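Local coordinates for protein catechol 1,2-dioxygenase (Burkholderia ambifaria, PDB 5VXT) that probably catalyses the iron(III)-dependent intradiol opening of the catechol ring by dioxygen, giving cis,cis-muconate, at residues A85-A90 and E120-V125; A90-E95 and Q223-R228; Y214-P217 and A221-Q224. All coordinates share one frame; numbering follows the deposited sequence.

The three contacts run from the catechol site to the lipid-filled helical region. Contact 1 sets helix 85-91 against the loop at P122, with catechol beside the touch. Contact 2 continues from that helix into the turn at G91-G93, which faces helix 221-229 beside a phosphatidylethanolamine. Contact 3 joins the first turn of helix 221-229 to the loop that carries Y214 back to catechol. Contacts 1 and 2 share A90, and G121 N lies 2.9 Å from E95 OE2, probably hydrogen-bonded. L87 CD2 lies 3.5 Å from Y214 OH, which links contacts 1 and 3. The centres of contacts 2 and 3 are about 8 Å apart.

Contact 1: residues A85-A90 and E120-V125; sequences AALLAA and EGPLYV. With CAQ (catechol), chain K.
A86 and L87 of helix 85-91 both touch the ring of P122. The CB of A86 faces CB of P122 at 4.0 Å. L87 makes a looser touch, with CD1 at 4.5 Å from CG of P122. There is no hydrogen bond between the two segments. Their nearest approach is apolar, and catechol fills the angle beside it. The proline ring therefore works in two directions. Its CB side lies against the helix, while CD sits over one face of the catechol ring, near the centre, and is 3.5 Å from C1. The CA of G121 lies on the same side of the ring, 3.9 Å from C5. L87 comes at the ring edge instead, with CD1 3.4 Å from C1. The CB of A90 is also at this edge, 3.9 Å from C6. L123 reaches the oxygen end, where CD1 is 3.3 Å from O3.

Torsions explain how the leucine gets there. L87 has CG anti to N (chi1 -170°), which carries its forked end off the helix towards the substrate; CD1 takes the catechol edge and CD2 turns to P217. In the next shell, G121 N is hydrogen-bonded to E95 OE2, L123 O accepts a hydrogen bond from R193, and E120 OE1 forms a salt bridge with R320. These bonds probably hold the loop around P122. A86 also packs on V73 of the second subunit, and A85 N is hydrogen-bonded to N77 of that subunit.

The side chain of P122 lies about 6 Å from the bound iron(III) ion, whose site is formed by Y178, H238 and H240. The contact thus offers carbon surfaces to the face and edge of catechol, while R235 gives it a hydrogen bond.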
loop_
_atom_site.group_PDB
_atom_site.type_symbol
_atom_site.label_atom_id
_atom_site.label_comp_id
_atom_site.label_asym_id
_atom_site.label_seq_id
_atom_site.Cartn_x
_atom_site.Cartn_y
_atom_site.Cartn_z
ATOM N N ALA B 85 3.141 -1.173 -6.801
ATOM C CA ALA B 85 2.649 0.114 -6.310
ATOM C C ALA B 85 2.930 1.246 -7.297
ATOM O O ALA B 85 2.083 2.130 -7.491
ATOM C CB ALA B 85 3.245 0.425 -4.935
ATOM N N ALA B 86 4.104 1.239 -7.939
ATOM C CA ALA B 86 4.406 2.290 -8.911
ATOM C C ALA B 86 3.574 2.135 -10.177
ATOM O O ALA B 86 3.282 3.128 -10.856
ATOM C CB ALA B 86 5.898 2.298 -9.257
ATOM N N LEU B 87 3.192 0.906 -10.519
ATOM C CA LEU B 87 2.302 0.709 -11.661
ATOM C C LEU B 87 0.915 1.279 -11.380
ATOM O O LEU B 87 0.290 1.883 -12.262
ATOM C CB LEU B 87 2.220 -0.776 -11.999
ATOM C CG LEU B 87 1.529 -1.209 -13.288
ATOM C CD1 LEU B 87 2.158 -0.495 -14.456
ATOM C CD2 LEU B 87 1.663 -2.704 -13.458
ATOM N N LEU B 88 0.415 1.095 -10.158
ATOM C CA LEU B 88 -0.863 1.699 -9.797
ATOM C C LEU B 88 -0.754 3.219 -9.714
ATOM O O LEU B 88 -1.710 3.932 -10.051
ATOM C CB LEU B 88 -1.360 1.127 -8.470
ATOM C CG LEU B 88 -2.745 1.606 -8.051
ATOM C CD1 LEU B 88 -3.786 1.037 -8.996
ATOM C CD2 LEU B 88 -3.025 1.156 -6.615
ATOM N N ALA B 89 0.390 3.734 -9.240
ATOM C CA ALA B 89 0.561 5.180 -9.184
ATOM C C ALA B 89 0.416 5.789 -10.576
ATOM O O ALA B 89 -0.168 6.868 -10.739
ATOM C CB ALA B 89 1.920 5.526 -8.569
ATOM N N ALA B 90 0.926 5.098 -11.593
ATOM C CA ALA B 90 0.714 5.545 -12.968
ATOM C C ALA B 90 -0.741 5.367 -13.378
ATOM O O ALA B 90 -1.360 6.283 -13.935
ATOM C CB ALA B 90 1.632 4.778 -13.918
ATOM N N GLU B 120 7.882 9.092 -16.266
ATOM C CA GLU B 120 8.995 8.165 -16.401
ATOM C C GLU B 120 8.504 6.734 -16.542
ATOM O O GLU B 120 9.085 5.941 -17.292
ATOM C CB GLU B 120 9.924 8.299 -15.189
ATOM C CG GLU B 120 11.113 7.354 -15.176
ATOM C CD GLU B 120 11.969 7.525 -13.918
ATOM O OE1 GLU B 120 12.007 8.645 -13.368
ATOM O OE2 GLU B 120 12.595 6.541 -13.471
ATOM N N GLY B 121 7.434 6.381 -15.837
ATOM C CA GLY B 121 7.032 5.004 -15.766
ATOM C C GLY B 121 7.945 4.259 -14.815
ATOM O O GLY B 121 8.939 4.806 -14.318
ATOM N N PRO B 122 7.609 3.004 -14.517
ATOM C CA PRO B 122 8.377 2.227 -13.524
ATOM C C PRO B 122 9.457 1.311 -14.095
ATOM O O PRO B 122 9.994 0.500 -13.333
ATOM C CB PRO B 122 7.273 1.391 -12.865
ATOM C CG PRO B 122 6.327 1.117 -13.988
ATOM C CD PRO B 122 6.339 2.344 -14.870
ATOM N N LEU B 123 9.807 1.422 -15.381
ATOM C CA LEU B 123 10.599 0.384 -16.037
ATOM C C LEU B 123 11.963 0.874 -16.514
ATOM O O LEU B 123 12.550 0.269 -17.416
ATOM C CB LEU B 123 9.808 -0.210 -17.202
ATOM C CG LEU B 123 8.408 -0.670 -16.781
ATOM C CD1 LEU B 123 7.647 -1.236 -17.962
ATOM C CD2 LEU B 123 8.496 -1.690 -15.649
ATOM N N TYR B 124 12.495 1.938 -15.925
ATOM C CA TYR B 124 13.839 2.374 -16.280
ATOM C C TYR B 124 14.880 1.459 -15.644
ATOM O O TYR B 124 14.714 0.999 -14.511
ATOM C CB TYR B 124 14.068 3.817 -15.828
ATOM C CG TYR B 124 15.507 4.249 -15.949
ATOM C CD1 TYR B 124 16.072 4.500 -17.198
ATOM C CD2 TYR B 124 16.305 4.399 -14.828
ATOM C CE1 TYR B 124 17.388 4.888 -17.321
ATOM C CE2 TYR B 124 17.629 4.789 -14.945
ATOM C CZ TYR B 124 18.162 5.032 -16.193
ATOM O OH TYR B 124 19.476 5.420 -16.317
ATOM N N VAL B 125 15.967 1.199 -16.374
ATOM C CA VAL B 125 17.087 0.412 -15.862
ATOM C C VAL B 125 18.372 1.202 -16.068
ATOM O O VAL B 125 18.716 1.560 -17.201
ATOM C CB VAL B 125 17.196 -0.972 -16.527
ATOM C CG1 VAL B 125 18.379 -1.734 -15.951
ATOM C CG2 VAL B 125 15.910 -1.769 -16.320
HETATM C C1 CAQ K . 3.535 1.454 -16.844
HETATM C C2 CAQ K . 4.421 0.847 -17.731
HETATM C C3 CAQ K . 5.105 1.630 -18.651
HETATM O O3 CAQ K . 5.982 1.090 -19.536
HETATM C C4 CAQ K . 4.874 3.086 -18.668
HETATM O O4 CAQ K . 5.537 3.849 -19.571
HETATM C C5 CAQ K . 3.984 3.648 -17.764
HETATM C C6 CAQ K . 3.317 2.830 -16.857
#

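Contact 2: residues A90-E95 and Q223-R228. With PTY (phosphatidylethanolamine), chain I.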
loop_
_atom_site.group_PDB
_atom_site.type_symbol
_atom_site.label_atom_id
_atom_site.label_comp_id
_atom_site.label_asym_id
_atom_site.label_seq_id
_atom_site.Cartn_x
_atom_site.Cartn_y
_atom_site.Cartn_z
ATOM N N ALA B 90 0.926 5.098 -11.593
ATOM C CA ALA B 90 0.714 5.545 -12.968
ATOM C C ALA B 90 -0.741 5.367 -13.378
ATOM O O ALA B 90 -1.360 6.283 -13.935
ATOM C CB ALA B 90 1.632 4.778 -13.918
ATOM N N GLY B 91 -1.311 4.198 -13.078
ATOM C CA GLY B 91 -2.651 3.884 -13.539
ATOM C C GLY B 91 -3.733 4.752 -12.928
ATOM O O GLY B 91 -4.775 4.977 -13.553
ATOM N N LEU B 92 -3.529 5.220 -11.699
ATOM C CA LEU B 92 -4.486 6.117 -11.073
ATOM C C LEU B 92 -4.182 7.580 -11.375
ATOM O O LEU B 92 -4.827 8.470 -10.818
ATOM C CB LEU B 92 -4.548 5.856 -9.556
ATOM C CG LEU B 92 -5.111 4.491 -9.149
ATOM C CD1 LEU B 92 -5.215 4.380 -7.600
ATOM C CD2 LEU B 92 -6.463 4.209 -9.792
ATOM N N GLY B 93 -3.240 7.851 -12.281
ATOM C CA GLY B 93 -2.962 9.216 -12.667
ATOM C C GLY B 93 -2.151 9.993 -11.656
ATOM O O GLY B 93 -1.962 11.200 -11.830
ATOM N N LEU B 94 -1.677 9.340 -10.598
ATOM C CA LEU B 94 -0.830 10.036 -9.637
ATOM C C LEU B 94 0.479 10.473 -10.285
ATOM O O LEU B 94 0.973 11.577 -10.023
ATOM C CB LEU B 94 -0.571 9.141 -8.428
ATOM C CG LEU B 94 0.415 9.614 -7.358
ATOM C CD1 LEU B 94 0.007 10.955 -6.734
ATOM C CD2 LEU B 94 0.597 8.557 -6.269
ATOM N N GLU B 95 1.050 9.624 -11.138
ATOM C CA GLU B 95 2.312 9.989 -11.780
ATOM C C GLU B 95 2.115 11.168 -12.726
ATOM O O GLU B 95 2.954 12.083 -12.773
ATOM C CB GLU B 95 2.891 8.777 -12.505
ATOM C CG GLU B 95 4.301 8.978 -13.041
ATOM C CD GLU B 95 5.009 7.667 -13.376
ATOM O OE1 GLU B 95 4.344 6.615 -13.507
ATOM O OE2 GLU B 95 6.251 7.691 -13.516
ATOM N N GLN B 223 -4.213 -4.297 -12.438
ATOM C CA GLN B 223 -5.299 -4.680 -13.334
ATOM C C GLN B 223 -6.536 -5.121 -12.566
ATOM O O GLN B 223 -7.661 -4.879 -13.014
ATOM C CB GLN B 223 -4.847 -5.798 -14.269
ATOM C CG GLN B 223 -5.807 -6.025 -15.413
ATOM C CD GLN B 223 -5.937 -4.800 -16.285
ATOM O OE1 GLN B 223 -4.958 -4.343 -16.875
ATOM N NE2 GLN B 223 -7.139 -4.245 -16.361
ATOM N N GLN B 224 -6.350 -5.774 -11.419
ATOM C CA GLN B 224 -7.491 -6.168 -10.599
ATOM C C GLN B 224 -8.328 -4.957 -10.205
ATOM O O GLN B 224 -9.558 -4.969 -10.350
ATOM C CB GLN B 224 -7.008 -6.932 -9.367
ATOM C CG GLN B 224 -8.107 -7.300 -8.377
ATOM C CD GLN B 224 -7.576 -8.080 -7.186
ATOM O OE1 GLN B 224 -7.053 -9.185 -7.337
ATOM N NE2 GLN B 224 -7.699 -7.502 -5.996
ATOM N N LEU B 225 -7.681 -3.893 -9.721
ATOM C CA LEU B 225 -8.424 -2.689 -9.358
ATOM C C LEU B 225 -8.989 -1.995 -10.590
ATOM O O LEU B 225 -10.143 -1.552 -10.580
ATOM C CB LEU B 225 -7.533 -1.731 -8.560
ATOM C CG LEU B 225 -8.144 -0.386 -8.150
ATOM C CD1 LEU B 225 -9.458 -0.587 -7.412
ATOM C CD2 LEU B 225 -7.174 0.421 -7.281
ATOM N N LEU B 226 -8.186 -1.873 -11.657
ATOM C CA LEU B 226 -8.700 -1.317 -12.908
ATOM C C LEU B 226 -9.928 -2.085 -13.390
ATOM O O LEU B 226 -10.936 -1.486 -13.783
ATOM C CB LEU B 226 -7.611 -1.325 -13.985
ATOM C CG LEU B 226 -6.431 -0.386 -13.754
ATOM C CD1 LEU B 226 -5.470 -0.486 -14.923
ATOM C CD2 LEU B 226 -6.917 1.041 -13.592
ATOM N N ASP B 227 -9.856 -3.421 -13.373
ATOM C CA ASP B 227 -11.024 -4.223 -13.730
ATOM C C ASP B 227 -12.234 -3.838 -12.889
ATOM O O ASP B 227 -13.347 -3.686 -13.414
ATOM C CB ASP B 227 -10.723 -5.715 -13.567
ATOM C CG ASP B 227 -9.812 -6.259 -14.660
ATOM O OD1 ASP B 227 -9.256 -7.365 -14.471
ATOM O OD2 ASP B 227 -9.659 -5.590 -15.706
ATOM N N ARG B 228 -12.032 -3.663 -11.583
ATOM C CA ARG B 228 -13.140 -3.295 -10.711
ATOM C C ARG B 228 -13.679 -1.910 -11.043
ATOM O O ARG B 228 -14.885 -1.663 -10.907
ATOM C CB ARG B 228 -12.693 -3.364 -9.251
ATOM C CG ARG B 228 -13.824 -3.276 -8.273
ATOM C CD ARG B 228 -13.409 -3.782 -6.905
ATOM N NE ARG B 228 -14.573 -3.945 -6.048
ATOM C CZ ARG B 228 -15.227 -5.089 -5.899
ATOM N NH1 ARG B 228 -14.821 -6.173 -6.550
ATOM N NH2 ARG B 228 -16.281 -5.147 -5.097
HETATM C C1 PTY I . -13.601 -5.093 -2.515
HETATM C C2 PTY I . -9.941 -9.897 -4.986
HETATM C C3 PTY I . -11.232 -10.088 -4.198
HETATM O O4 PTY I . -13.975 -3.734 -2.702
HETATM C C5 PTY I . -12.193 -6.896 -3.506
HETATM C C6 PTY I . -12.484 -5.404 -3.508
HETATM O O7 PTY I . -11.308 -4.681 -3.143
HETATM C C8 PTY I . -10.426 -4.423 -4.276
HETATM O O10 PTY I . -10.567 -5.027 -5.333
HETATM C C11 PTY I . -9.328 -3.402 -4.120
HETATM C C12 PTY I . -9.947 -2.039 -3.843
HETATM C C13 PTY I . -9.042 -1.256 -2.909
HETATM C C14 PTY I . -8.780 0.161 -3.391
HETATM C C15 PTY I . -7.662 0.747 -2.546
HETATM C C16 PTY I . -6.867 1.795 -3.310
HETATM C C17 PTY I . -7.490 3.181 -3.183
HETATM C C18 PTY I . -6.669 4.165 -4.000
HETATM C C19 PTY I . -7.101 5.600 -3.750
HETATM C C20 PTY I . -5.952 6.545 -4.059
HETATM C C21 PTY I . -4.754 6.245 -3.168
HETATM C C22 PTY I . -5.057 6.612 -1.718
HETATM C C23 PTY I . -3.911 6.203 -0.795
HETATM C C24 PTY I . -3.760 7.150 0.391
HETATM C C25 PTY I . -4.959 7.096 1.329
HETATM C C26 PTY I . -4.866 8.219 2.356
HETATM C C27 PTY I . -4.704 9.569 1.663
HETATM C C28 PTY I . -5.870 10.499 1.969
HETATM C C29 PTY I . -7.179 9.907 1.497
HETATM C C30 PTY I . -14.711 -3.007 -1.691
HETATM C C31 PTY I . -14.995 -1.536 -1.880
HETATM O O30 PTY I . -15.087 -3.599 -0.694
HETATM C C32 PTY I . -13.674 -0.801 -2.045
HETATM C C33 PTY I . -12.720 -1.239 -0.945
HETATM C C34 PTY I . -12.333 -0.065 -0.061
HETATM C C35 PTY I . -11.146 0.672 -0.660
HETATM C C36 PTY I . -10.646 1.738 0.302
HETATM C C37 PTY I . -10.386 1.127 1.670
HETATM C C38 PTY I . -9.655 2.116 2.565
HETATM C C39 PTY I . -8.752 1.378 3.544
HETATM C C40 PTY I . -7.438 0.974 2.889
HETATM C C41 PTY I . -6.391 2.061 3.087
HETATM C C42 PTY I . -6.340 2.971 1.868
HETATM C C43 PTY I . -6.088 2.155 0.606
HETATM C C44 PTY I . -5.024 2.793 -0.263
HETATM P P1 PTY I . -12.450 -9.085 -2.057
HETATM O O11 PTY I . -11.134 -9.433 -2.929
HETATM O O12 PTY I . -12.100 -9.241 -0.595
HETATM O O13 PTY I . -13.606 -9.870 -2.634
HETATM O O14 PTY I . -12.684 -7.511 -2.319
HETATM N N1 PTY I . -8.899 -10.746 -4.441
#
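L92 meets L225 where the turn between helices 85-91 and 94-109 approaches helix 221-229. This is part of the helical, lipid-lined region characteristic of intradiol dioxygenases, where phospholipid lies in a tunnel near the dimer interface.

Between the two segments the touches are light and without hydrogen bonds; only L92 with L225 is apolar on both sides. CD1 of L92 is 4.4 Å from CD2 of L225. The carbonyl O of G91 is 4.5 Å from CD2 of L226, and the same oxygen accepts a hydrogen bond from R231. G93 N bonds back to A90 O and closes the turn. G93 then takes the N-cap position of helix 94-109.

The lipid contacts extend the apolar surface of the two leucines. L92 uses CD1 again, 3.9 Å from C18 of an acyl chain. L225 divides its branches: CD2 faces L92, while CD1 lies 3.9 Å from C12 of the same chain. L92 also packs on L52 of the second subunit, and L225 on T44 of that subunit, so both leucines help line a tunnel wall shared by two chains.

Two polar residues, Q224 and R228, lie by the head group and glycerol. The guanidinium of R228 lies flat under the glycerol part of the lipid, with C6 over its centre, 3.5 Å above the plane. NE is 3.4 Å from ester O4, but its hydrogen bond goes to T44 OG1 of the second subunit. The amide of Q224 lies near C2 and N1 of the ethanolamine, NE2 being 3.4 Å from C2.

One side-chain bond stays within the helix, four residues apart. Q223 NE2 donates to D227 OD2 at 2.9 Å with an angle of 155°, and meets the carboxylate from above, 53° out of its plane.

Contact 3: residues Y214-P217 and A221-Q224; sequences YGCP and ATQQ. With PTY (phosphatidylethanolamine), chain I; CAQ (catechol), chain K.
C216 packs directly on T222 and Q223, at the start of helix 221-229. SG of C216 rests 3.9 Å from the CG2 methyl of T222. CB of C216 touches OE1 of Q223 at 3.4 Å. The carbonyl O of P217 is equally close to the helix, 3.4 Å from CB of Q223. These are van der Waals contacts, and no direct hydrogen bond joins the two segments. T222 presents its methyl to the sulfur while its hydroxyl serves another partner, E84 OE2. Q223 bends at its second torsion (chi2 61°), which brings OE1 back over C216; its NE2 is engaged by D227. L87 from helix 85-91 packs against C216, P217 and T222, closing the inner side.

Elsewhere the fit is looser, and water bridges it. One water donates to P217 O at 2.8 Å and accepts from Q223 N at 2.8 Å. This bond occupies an N-H of the first helical turn. Also in that turn, A221 N bonds to D82 OD2. A second water donates to C216 O at 2.8 Å and also approaches Q223 OE1, though that distance is short and its detail doubtful. The waters take up the carbonyls of C216 and P217 where the loop runs beside the helix.

Earlier in the loop, Y214 turns to catechol. Catechol C2 stands over the centre of its ring, 3.6 Å above the plane. The two rings are inclined by about 48°, with C2 the nearest catechol atom, so they are neither parallel nor edge-on. Y214 also packs on Y178, which binds the iron, whereas Y214 is not among the metal ligands here. That is consistent with the axial tyrosine of intradiol dioxygenases, which leaves the iron when catechol binds, and places this loop in the family's active site.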
loop_
_atom_site.group_PDB
_atom_site.type_symbol
_atom_site.label_atom_id
_atom_site.label_comp_id
_atom_site.label_asym_id
_atom_site.label_seq_id
_atom_site.Cartn_x
_atom_site.Cartn_y
_atom_site.Cartn_z
ATOM N N TYR B 214 2.081 -1.433 -24.137
ATOM C CA TYR B 214 2.213 -2.156 -22.878
ATOM C C TYR B 214 0.835 -2.513 -22.321
ATOM O O TYR B 214 -0.164 -1.840 -22.587
ATOM C CB TYR B 214 2.997 -1.306 -21.866
ATOM C CG TYR B 214 3.070 -1.850 -20.447
ATOM C CD1 TYR B 214 4.135 -2.643 -20.036
ATOM C CD2 TYR B 214 2.081 -1.550 -19.514
ATOM C CE1 TYR B 214 4.202 -3.139 -18.740
ATOM C CE2 TYR B 214 2.136 -2.044 -18.216
ATOM C CZ TYR B 214 3.196 -2.836 -17.837
ATOM O OH TYR B 214 3.254 -3.325 -16.548
ATOM N N GLY B 215 0.791 -3.598 -21.559
ATOM C CA GLY B 215 -0.416 -3.979 -20.848
ATOM C C GLY B 215 -0.072 -4.445 -19.451
ATOM O O GLY B 215 0.909 -5.171 -19.271
ATOM N N CYS B 216 -0.844 -4.017 -18.453
ATOM C CA CYS B 216 -0.588 -4.441 -17.084
ATOM C C CYS B 216 -0.615 -5.965 -16.976
ATOM O O CYS B 216 -1.358 -6.633 -17.707
ATOM C CB CYS B 216 -1.627 -3.851 -16.132
ATOM S SG CYS B 216 -1.472 -2.095 -15.842
ATOM N N PRO B 217 0.178 -6.535 -16.067
ATOM C CA PRO B 217 0.049 -7.961 -15.743
ATOM C C PRO B 217 -1.397 -8.307 -15.438
ATOM O O PRO B 217 -2.019 -7.700 -14.551
ATOM C CB PRO B 217 0.938 -8.122 -14.503
ATOM C CG PRO B 217 1.934 -7.016 -14.607
ATOM C CD PRO B 217 1.233 -5.872 -15.284
ATOM N N ALA B 221 -2.308 -6.756 -9.172
ATOM C CA ALA B 221 -3.193 -5.930 -8.361
ATOM C C ALA B 221 -3.635 -4.678 -9.100
ATOM O O ALA B 221 -4.751 -4.196 -8.882
ATOM C CB ALA B 221 -2.500 -5.553 -7.051
ATOM N N THR B 222 -2.777 -4.121 -9.957
ATOM C CA THR B 222 -3.177 -2.937 -10.709
ATOM C C THR B 222 -4.355 -3.256 -11.613
ATOM O O THR B 222 -5.403 -2.601 -11.548
ATOM C CB THR B 222 -2.001 -2.399 -11.524
ATOM O OG1 THR B 222 -0.900 -2.144 -10.643
ATOM C CG2 THR B 222 -2.395 -1.104 -12.234
ATOM N N GLN B 223 -4.213 -4.297 -12.438
ATOM C CA GLN B 223 -5.299 -4.680 -13.334
ATOM C C GLN B 223 -6.536 -5.121 -12.566
ATOM O O GLN B 223 -7.661 -4.879 -13.014
ATOM C CB GLN B 223 -4.847 -5.798 -14.269
ATOM C CG GLN B 223 -5.807 -6.025 -15.413
ATOM C CD GLN B 223 -5.937 -4.800 -16.285
ATOM O OE1 GLN B 223 -4.958 -4.343 -16.875
ATOM N NE2 GLN B 223 -7.139 -4.245 -16.361
ATOM N N GLN B 224 -6.350 -5.774 -11.419
ATOM C CA GLN B 224 -7.491 -6.168 -10.599
ATOM C C GLN B 224 -8.328 -4.957 -10.205
ATOM O O GLN B 224 -9.558 -4.969 -10.350
ATOM C CB GLN B 224 -7.008 -6.932 -9.367
ATOM C CG GLN B 224 -8.107 -7.300 -8.377
ATOM C CD GLN B 224 -7.576 -8.080 -7.186
ATOM O OE1 GLN B 224 -7.053 -9.185 -7.337
ATOM N NE2 GLN B 224 -7.699 -7.502 -5.996
HETATM C C1 PTY I . -13.601 -5.093 -2.515
HETATM C C2 PTY I . -9.941 -9.897 -4.986
HETATM C C3 PTY I . -11.232 -10.088 -4.198
HETATM O O4 PTY I . -13.975 -3.734 -2.702
HETATM C C5 PTY I . -12.193 -6.896 -3.506
HETATM C C6 PTY I . -12.484 -5.404 -3.508
HETATM O O7 PTY I . -11.308 -4.681 -3.143
HETATM C C8 PTY I . -10.426 -4.423 -4.276
HETATM O O10 PTY I . -10.567 -5.027 -5.333
HETATM C C11 PTY I . -9.328 -3.402 -4.120
HETATM C C12 PTY I . -9.947 -2.039 -3.843
HETATM C C13 PTY I . -9.042 -1.256 -2.909
HETATM C C14 PTY I . -8.780 0.161 -3.391
HETATM C C15 PTY I . -7.662 0.747 -2.546
HETATM C C16 PTY I . -6.867 1.795 -3.310
HETATM C C17 PTY I . -7.490 3.181 -3.183
HETATM C C18 PTY I . -6.669 4.165 -4.000
HETATM C C19 PTY I . -7.101 5.600 -3.750
HETATM C C20 PTY I . -5.952 6.545 -4.059
HETATM C C21 PTY I . -4.754 6.245 -3.168
HETATM C C22 PTY I . -5.057 6.612 -1.718
HETATM C C23 PTY I . -3.911 6.203 -0.795
HETATM C C24 PTY I . -3.760 7.150 0.391
HETATM C C25 PTY I . -4.959 7.096 1.329
HETATM C C26 PTY I . -4.866 8.219 2.356
HETATM C C27 PTY I . -4.704 9.569 1.663
HETATM C C28 PTY I . -5.870 10.499 1.969
HETATM C C29 PTY I . -7.179 9.907 1.497
HETATM C C30 PTY I . -14.711 -3.007 -1.691
HETATM C C31 PTY I . -14.995 -1.536 -1.880
HETATM O O30 PTY I . -15.087 -3.599 -0.694
HETATM C C32 PTY I . -13.674 -0.801 -2.045
HETATM C C33 PTY I . -12.720 -1.239 -0.945
HETATM C C34 PTY I . -12.333 -0.065 -0.061
HETATM C C35 PTY I . -11.146 0.672 -0.660
HETATM C C36 PTY I . -10.646 1.738 0.302
HETATM C C37 PTY I . -10.386 1.127 1.670
HETATM C C38 PTY I . -9.655 2.116 2.565
HETATM C C39 PTY I . -8.752 1.378 3.544
HETATM C C40 PTY I . -7.438 0.974 2.889
HETATM C C41 PTY I . -6.391 2.061 3.087
HETATM C C42 PTY I . -6.340 2.971 1.868
HETATM C C43 PTY I . -6.088 2.155 0.606
HETATM C C44 PTY I . -5.024 2.793 -0.263
HETATM P P1 PTY I . -12.450 -9.085 -2.057
HETATM O O11 PTY I . -11.134 -9.433 -2.929
HETATM O O12 PTY I . -12.100 -9.241 -0.595
HETATM O O13 PTY I . -13.606 -9.870 -2.634
HETATM O O14 PTY I . -12.684 -7.511 -2.319
HETATM N N1 PTY I . -8.899 -10.746 -4.441
HETATM C C1 CAQ K . 3.535 1.454 -16.844
HETATM C C2 CAQ K . 4.421 0.847 -17.731
HETATM C C3 CAQ K . 5.105 1.630 -18.651
HETATM O O3 CAQ K . 5.982 1.090 -19.536
HETATM C C4 CAQ K . 4.874 3.086 -18.668
HETATM O O4 CAQ K . 5.537 3.849 -19.571
HETATM C C5 CAQ K . 3.984 3.648 -17.764
HETATM C C6 CAQ K . 3.317 2.830 -16.857
HETATM O O HOH W 1 -3.887 -5.885 -18.577
HETATM O O HOH W 2 -1.692 -5.452 -12.912
#